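Local coordinates for protein beta-lactamase II (PDB 6V72) that probably hydrolyses the ring of beta-lactam antibiotics to substituted beta-amino acids, as a zinc-dependent class B metallo-beta-lactamase, at residues Asp66-Asp71 and Glu75-Trp80. Residues are numbered along the deposited sequence; the frame is centred on the assembly and turned at random.
With CA (calcium ion), chain C.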
ATOM      1  N   ASP A  66     -20.106   0.223  11.202  1.00 11.62           N
ATOM      2  CA  ASP A  66     -18.703   0.290  11.617  1.00 11.41           C
ATOM      3  C   ASP A  66     -18.483   1.082  12.904  1.00 13.38           C
ATOM      4  O   ASP A  66     -19.214   2.030  13.228  1.00 13.70           O
ATOM      5  CB  ASP A  66     -17.813   0.820  10.482  1.00 12.97           C
ATOM      6  CG  ASP A  66     -17.540  -0.260   9.440  1.00 12.96           C
ATOM      7  OD1 ASP A  66     -17.527  -1.448   9.837  1.00 16.07           O
ATOM      8  OD2 ASP A  66     -17.341   0.051   8.247  1.00 16.48           O
ATOM      9  N   THR A  67     -17.476   0.665  13.657  1.00 14.56           N
ATOM     10  CA  THR A  67     -17.075   1.397  14.841  1.00 15.07           C
ATOM     11  C   THR A  67     -16.137   2.540  14.450  1.00 14.04           C
ATOM     12  O   THR A  67     -15.714   2.672  13.296  1.00 17.39           O
ATOM     13  CB  THR A  67     -16.390   0.470  15.842  1.00 14.61           C
ATOM     14  OG1 THR A  67     -15.135   0.039  15.312  1.00 18.71           O
ATOM     15  CG2 THR A  67     -17.265  -0.753  16.177  1.00 17.47           C
ATOM     16  N   ALA A  68     -15.823   3.387  15.426  1.00 14.29           N
ATOM     17  CA  ALA A  68     -14.750   4.357  15.261  1.00 16.83           C
ATOM     18  C   ALA A  68     -13.403   3.675  15.466  1.00 17.20           C
ATOM     19  O   ALA A  68     -13.327   2.466  15.683  1.00 16.99           O
ATOM     20  CB  ALA A  68     -14.928   5.511  16.242  1.00 17.04           C
ATOM     21  N   TRP A  69     -12.320   4.458  15.399  1.00 16.91           N
ATOM     22  CA  TRP A  69     -10.994   3.888  15.612  1.00 18.13           C
ATOM     23  C   TRP A  69     -10.866   3.275  16.999  1.00 20.47           C
ATOM     24  O   TRP A  69     -10.184   2.258  17.173  1.00 20.33           O
ATOM     25  CB  TRP A  69      -9.912   4.950  15.450  1.00 18.02           C
ATOM     26  CG  TRP A  69      -9.569   5.386  14.049  1.00 15.96           C
ATOM     27  CD1 TRP A  69      -9.824   6.605  13.494  1.00 19.15           C
ATOM     28  CD2 TRP A  69      -8.827   4.650  13.063  1.00 17.42           C
ATOM     29  NE1 TRP A  69      -9.315   6.671  12.225  1.00 18.49           N
ATOM     30  CE2 TRP A  69      -8.696   5.486  11.931  1.00 17.51           C
ATOM     31  CE3 TRP A  69      -8.273   3.370  13.022  1.00 20.48           C
ATOM     32  CZ2 TRP A  69      -8.042   5.079  10.773  1.00 19.90           C
ATOM     33  CZ3 TRP A  69      -7.612   2.973  11.871  1.00 21.37           C
ATOM     34  CH2 TRP A  69      -7.514   3.821  10.765  1.00 21.58           C
ATOM     35  N   THR A  70     -11.475   3.894  18.012  1.00 17.51           N
ATOM     36  CA  THR A  70     -11.222   3.484  19.390  1.00 18.56           C
ATOM     37  C   THR A  70     -12.529   3.205  20.116  1.00 17.78           C
ATOM     38  O   THR A  70     -13.607   3.628  19.681  1.00 16.97           O
ATOM     39  CB  THR A  70     -10.434   4.538  20.178  1.00 20.24           C
ATOM     40  OG1 THR A  70     -11.245   5.694  20.385  1.00 19.64           O
ATOM     41  CG2 THR A  70      -9.174   4.939  19.430  1.00 23.84           C
ATOM     42  N   ASP A  71     -12.404   2.485  21.237  1.00 18.94           N
ATOM     43  CA  ASP A  71     -13.526   2.294  22.157  1.00 18.80           C
ATOM     44  C   ASP A  71     -14.096   3.622  22.634  1.00 17.30           C
ATOM     45  O   ASP A  71     -15.319   3.810  22.638  1.00 16.58           O
ATOM     46  CB  ASP A  71     -13.108   1.435  23.357  1.00 21.11           C
ATOM     47  CG  ASP A  71     -11.690   1.751  23.902  0.50 24.63           C
ATOM     48  OD1 ASP A  71     -11.108   2.852  23.680  0.64 28.61           O
ATOM     49  OD2 ASP A  71     -11.154   0.855  24.589  0.39 25.23           O
ATOM     50  N   GLU A  75     -17.874   4.844  21.983  1.00 14.82           N
ATOM     51  CA  GLU A  75     -18.790   5.226  23.056  1.00 14.12           C
ATOM     52  C   GLU A  75     -19.425   6.586  22.772  1.00 15.86           C
ATOM     53  O   GLU A  75     -20.610   6.809  23.075  1.00 16.55           O
ATOM     54  CB  GLU A  75     -18.037   5.251  24.402  1.00 14.48           C
ATOM     55  CG  GLU A  75     -17.642   3.880  24.906  1.00 17.79           C
ATOM     56  CD  GLU A  75     -16.544   3.911  25.975  1.00 18.50           C
ATOM     57  OE1 GLU A  75     -16.154   5.003  26.429  1.00 18.90           O
ATOM     58  OE2 GLU A  75     -16.043   2.835  26.337  1.00 21.26           O
ATOM     59  N   GLN A  76     -18.661   7.508  22.179  1.00 14.16           N
ATOM     60  CA  GLN A  76     -19.228   8.819  21.878  1.00 14.42           C
ATOM     61  C   GLN A  76     -20.286   8.736  20.789  1.00 15.02           C
ATOM     62  O   GLN A  76     -21.290   9.449  20.852  1.00 16.91           O
ATOM     63  CB  GLN A  76     -18.123   9.805  21.505  1.00 15.33           C
ATOM     64  CG  GLN A  76     -17.279  10.141  22.724  1.00 19.03           C
ATOM     65  CD  GLN A  76     -16.147  11.106  22.455  1.00 24.24           C
ATOM     66  OE1 GLN A  76     -15.670  11.231  21.332  1.00 23.89           O
ATOM     67  NE2 GLN A  76     -15.701  11.798  23.514  1.00 28.79           N
ATOM     68  N   ILE A  77     -20.096   7.867  19.782  1.00 13.72           N
ATOM     69  CA  ILE A  77     -21.138   7.695  18.770  1.00 13.37           C
ATOM     70  C   ILE A  77     -22.412   7.172  19.411  1.00 13.32           C
ATOM     71  O   ILE A  77     -23.515   7.660  19.134  1.00 15.27           O
ATOM     72  CB  ILE A  77     -20.660   6.756  17.645  1.00 13.13           C
ATOM     73  CG1 ILE A  77     -19.439   7.322  16.942  1.00 14.86           C
ATOM     74  CG2 ILE A  77     -21.766   6.554  16.620  1.00 14.37           C
ATOM     75  CD1 ILE A  77     -18.749   6.294  16.028  1.00 16.41           C
ATOM     76  N   VAL A  78     -22.276   6.169  20.286  1.00 14.17           N
ATOM     77  CA  VAL A  78     -23.435   5.596  20.959  1.00 15.78           C
ATOM     78  C   VAL A  78     -24.134   6.658  21.799  1.00 13.89           C
ATOM     79  O   VAL A  78     -25.370   6.733  21.839  1.00 15.69           O
ATOM     80  CB  VAL A  78     -22.991   4.377  21.796  1.00 15.02           C
ATOM     81  CG1 VAL A  78     -24.135   3.862  22.669  1.00 17.91           C
ATOM     82  CG2 VAL A  78     -22.494   3.254  20.857  1.00 16.85           C
ATOM     83  N   ALA A  79     -23.352   7.504  22.473  1.00 14.84           N
ATOM     84  CA  ALA A  79     -23.942   8.553  23.303  1.00 14.96           C
ATOM     85  C   ALA A  79     -24.628   9.616  22.456  1.00 17.40           C
ATOM     86  O   ALA A  79     -25.656  10.158  22.856  1.00 19.69           O
ATOM     87  CB  ALA A  79     -22.872   9.188  24.193  1.00 17.61           C
ATOM     88  N   TRP A  80     -24.072   9.942  21.292  0.54 16.29           N
ATOM     89  CA  TRP A  80     -24.730  10.914  20.432  0.54 16.63           C
ATOM     90  C   TRP A  80     -26.097  10.407  19.985  0.54 17.14           C
ATOM     91  O   TRP A  80     -27.080  11.160  19.977  0.54 18.25           O
ATOM     92  CB  TRP A  80     -23.841  11.222  19.230  0.54 18.13           C
ATOM     93  CG  TRP A  80     -24.174  12.510  18.524  0.54 18.52           C
ATOM     94  CD1 TRP A  80     -24.016  13.782  19.000  0.54 18.79           C
ATOM     95  CD2 TRP A  80     -24.713  12.639  17.206  0.54 17.94           C
ATOM     96  NE1 TRP A  80     -24.424  14.692  18.055  0.54 18.08           N
ATOM     97  CE2 TRP A  80     -24.854  14.019  16.944  0.54 18.18           C
ATOM     98  CE3 TRP A  80     -25.081  11.720  16.216  0.54 17.98           C
ATOM     99  CZ2 TRP A  80     -25.352  14.503  15.736  0.54 17.92           C
ATOM    100  CZ3 TRP A  80     -25.573  12.200  15.017  0.54 18.64           C
ATOM    101  CH2 TRP A  80     -25.701  13.578  14.785  0.54 21.03           C
TER
HETATM  102 CA    CA C 302     -15.800   7.048  27.568  1.00 18.51          CA
HETATM  103  O   HOH W   1     -16.187   8.056  25.442  1.00 18.44           O
HETATM  104  O   HOH W   2     -18.035   6.804  28.159  1.00 21.86           O
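Ile77 turns its CG1 branch anti to its own carbonyl carbon (chi1 -61°) and extends it beyond, which carries CD1 toward Ala68 CB. The two methyl carbons, Ile77 CD1 and Ala68 CB, lie 3.9 Å apart. Glu75 adopts the same first rotamer (chi1 -70°), with CG lying beside its backbone N. Both residues belong to helix 71-84 of the metallo-beta-lactamase fold, the helix of a beta-alpha-beta crossover: the chain leaves strand 61-65 through a short loop, doubles back as the helix and returns in the adjacent parallel strand 89-93. Thr70 is the N-cap: its OG1 is hydrogen-bonded to the backbone N of Gln73. One step on, the first-turn bond of the helix forms, Glu75 N donating to Asp71 O at 2.8 Å. Its N-H...O angle of 162° is nearly straight. Because CG of Glu75 is beside that same N, it also rests against the acceptor, 3.2 Å from Asp71 O, so backbone bond and side-chain contact share one oxygen.

The Ala68-Ile77 pair is the buried part of the contact. Ala68 CB points toward the helix and, within the two segments, meets Ile77 through its CD1 methyl, while strand 34-41 adds Thr39 against Ala68 and His37 against Ile77. Before it, Thr67 OG1 donates to Ala68 O at 3.0 Å, in the carbonyl plane and on a lone pair, tying the side chain to the loop's own backbone. Thr74 OG1 is hydrogen-bonded to Ala68 N, a second link from the first helical turn back to the loop.

At the exposed edge, the carboxylates of Asp71 and Glu75 stay apart, OD2 to OE2 5.6 Å. Calcium probably offsets some of this negative charge: it is bound by Glu72 and two waters, and Glu75 contributes OE1 at 2.4 Å.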